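Local coordinates for protein glycosyl hyrolase, family 3 (Deinococcus radiodurans, PDB 3TEV) that probably hydrolyses O-glycosidic bonds, as a member of glycoside hydrolase family 3 with a TIM-barrel-type N-terminal domain, at residues 199-204 and 250-255. Sequence-based numbering, arbitrary orientation.
Sequences KSRAEL and REEWGY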
loop_
_atom_site.group_PDB
_atom_site.type_symbol
_atom_site.label_atom_id
_atom_site.label_comp_id
_atom_site.label_asym_id
_atom_site.label_seq_id
_atom_site.Cartn_x
_atom_site.Cartn_y
_atom_site.Cartn_z
ATOM N N LYS A 199 16.516 14.281 9.080
ATOM C CA LYS A 199 16.445 15.570 8.366
ATOM C C LYS A 199 15.399 16.497 8.965
ATOM O O LYS A 199 14.386 16.040 9.505
ATOM C CB LYS A 199 16.071 15.333 6.898
ATOM C CG LYS A 199 17.098 14.533 6.120
ATOM C CD LYS A 199 16.635 14.260 4.701
ATOM C CE LYS A 199 17.687 13.452 3.966
ATOM N NZ LYS A 199 17.276 13.148 2.566
ATOM N N SER A 200 15.633 17.797 8.826
ATOM C CA SER A 200 14.675 18.818 9.241
ATOM C C SER A 200 13.418 18.808 8.374
ATOM O O SER A 200 13.402 18.248 7.264
ATOM C CB SER A 200 15.321 20.201 9.159
ATOM O OG SER A 200 15.541 20.553 7.797
ATOM N N ARG A 201 12.376 19.456 8.885
ATOM C CA ARG A 201 11.117 19.605 8.163
ATOM C C ARG A 201 11.311 20.271 6.799
ATOM O O ARG A 201 10.810 19.766 5.795
ATOM C CB ARG A 201 10.081 20.375 9.002
ATOM C CG ARG A 201 8.721 20.566 8.313
ATOM C CD ARG A 201 8.158 19.215 7.830
ATOM N NE ARG A 201 6.928 19.377 7.065
ATOM C CZ ARG A 201 5.713 19.374 7.605
ATOM N NH1 ARG A 201 5.560 19.209 8.918
ATOM N NH2 ARG A 201 4.652 19.532 6.832
ATOM N N ALA A 202 12.034 21.391 6.771
ATOM C CA ALA A 202 12.292 22.113 5.520
ATOM C C ALA A 202 12.981 21.208 4.487
ATOM O O ALA A 202 12.631 21.222 3.312
ATOM C CB ALA A 202 13.119 23.393 5.777
ATOM N N GLU A 203 13.943 20.409 4.940
ATOM C CA GLU A 203 14.565 19.397 4.086
ATOM C C GLU A 203 13.540 18.370 3.596
ATOM O O GLU A 203 13.544 18.002 2.426
ATOM C CB GLU A 203 15.723 18.699 4.809
ATOM C CG GLU A 203 16.959 19.582 5.076
ATOM C CD GLU A 203 18.037 18.852 5.901
ATOM O OE1 GLU A 203 17.859 18.633 7.135
ATOM O OE2 GLU A 203 19.074 18.490 5.301
ATOM N N LEU A 204 12.662 17.919 4.487
ATOM C CA LEU A 204 11.625 16.960 4.110
ATOM C C LEU A 204 10.683 17.516 3.057
ATOM O O LEU A 204 10.384 16.837 2.072
ATOM C CB LEU A 204 10.840 16.479 5.337
ATOM C CG LEU A 204 11.621 15.633 6.355
ATOM C CD1 LEU A 204 10.778 15.293 7.589
ATOM C CD2 LEU A 204 12.171 14.380 5.710
ATOM N N ARG A 250 -4.044 13.632 6.436
ATOM C CA ARG A 250 -5.483 13.929 6.412
ATOM C C ARG A 250 -5.806 15.382 6.639
ATOM O O ARG A 250 -6.624 15.940 5.928
ATOM C CB ARG A 250 -6.260 13.128 7.473
ATOM C CG ARG A 250 -6.258 11.613 7.314
ATOM C CD ARG A 250 -7.074 11.129 6.119
ATOM N NE ARG A 250 -7.138 9.665 6.126
ATOM C CZ ARG A 250 -7.230 8.899 5.048
ATOM N NH1 ARG A 250 -7.257 9.434 3.834
ATOM N NH2 ARG A 250 -7.303 7.592 5.204
ATOM N N GLU A 251 -5.190 15.985 7.649
ATOM C CA GLU A 251 -5.582 17.322 8.092
ATOM C C GLU A 251 -4.826 18.445 7.385
ATOM O O GLU A 251 -5.446 19.330 6.829
ATOM C CB GLU A 251 -5.487 17.448 9.626
ATOM C CG GLU A 251 -6.400 16.451 10.338
ATOM C CD GLU A 251 -6.378 16.537 11.872
ATOM O OE1 GLU A 251 -5.381 17.018 12.472
ATOM O OE2 GLU A 251 -7.374 16.097 12.480
ATOM N N GLU A 252 -3.498 18.414 7.403
ATOM C CA GLU A 252 -2.721 19.427 6.698
ATOM C C GLU A 252 -2.920 19.351 5.186
ATOM O O GLU A 252 -3.129 20.369 4.540
ATOM C CB GLU A 252 -1.238 19.253 6.975
ATOM C CG GLU A 252 -0.685 20.040 8.117
ATOM C CD GLU A 252 0.834 20.118 8.033
ATOM O OE1 GLU A 252 1.344 20.735 7.053
ATOM O OE2 GLU A 252 1.506 19.545 8.935
ATOM N N TRP A 253 -2.842 18.136 4.635
ATOM C CA TRP A 253 -2.898 17.947 3.186
ATOM C C TRP A 253 -4.285 17.695 2.618
ATOM O O TRP A 253 -4.461 17.760 1.413
ATOM C CB TRP A 253 -1.954 16.825 2.763
ATOM C CG TRP A 253 -0.507 17.173 2.905
ATOM C CD1 TRP A 253 0.029 18.306 3.479
ATOM C CD2 TRP A 253 0.598 16.378 2.491
ATOM N NE1 TRP A 253 1.394 18.260 3.432
ATOM C CE2 TRP A 253 1.776 17.090 2.831
ATOM C CE3 TRP A 253 0.711 15.128 1.856
ATOM C CZ2 TRP A 253 3.046 16.600 2.560
ATOM C CZ3 TRP A 253 1.973 14.634 1.594
ATOM C CH2 TRP A 253 3.131 15.376 1.936
ATOM N N GLY A 254 -5.257 17.384 3.473
ATOM C CA GLY A 254 -6.624 17.117 3.005
ATOM C C GLY A 254 -6.777 15.808 2.238
ATOM O O GLY A 254 -7.748 15.632 1.513
ATOM N N TYR A 255 -5.830 14.881 2.389
ATOM C CA TYR A 255 -5.894 13.607 1.646
ATOM C C TYR A 255 -7.098 12.738 2.011
ATOM O O TYR A 255 -7.275 12.381 3.182
ATOM C CB TYR A 255 -4.610 12.798 1.807
ATOM C CG TYR A 255 -4.549 11.537 0.951
ATOM C CD1 TYR A 255 -4.578 11.615 -0.453
ATOM C CD2 TYR A 255 -4.453 10.272 1.537
ATOM C CE1 TYR A 255 -4.516 10.472 -1.257
ATOM C CE2 TYR A 255 -4.373 9.099 0.745
ATOM C CZ TYR A 255 -4.404 9.215 -0.658
ATOM O OH TYR A 255 -4.333 8.085 -1.458
#
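R201 and E252 form a salt bridge across the surface of this TIM-barrel-type domain, joining the first turn of helix 201-206 to the C-terminal part of helix 242-252, which leads into barrel strand 258-261. The ion pair is long: R201 NH2 lies 3.5 Å from E252 OE1 and 3.8 Å from OE2. The guanidinium and carboxylate planes are only 25° apart, and the carboxylate meets the guanidinium at its edge, so the two flat groups meet edge to edge, nearly in one plane. The CA atoms of R201 and E252, the nearest across the segments, are 13.9 Å apart, so the gap is bridged by the side chains, which approach from opposite directions. The two segments bury just 78 Å² between them, consistent with a peripheral link. R201 reaches out with CG anti to its N (chi1 -180°) and a bend at chi2, while its NE makes a salt bridge to D205 one turn along its own helix, which probably steadies the guanidinium. Behind R201, S200 and E203 form a capping box: E203 N donates to S200 OG, and S200 N donates in return to E203 OE1 at 2.9 Å. That same OE1, approached on its anti side, also accepts from S200 OG at 3.1 Å.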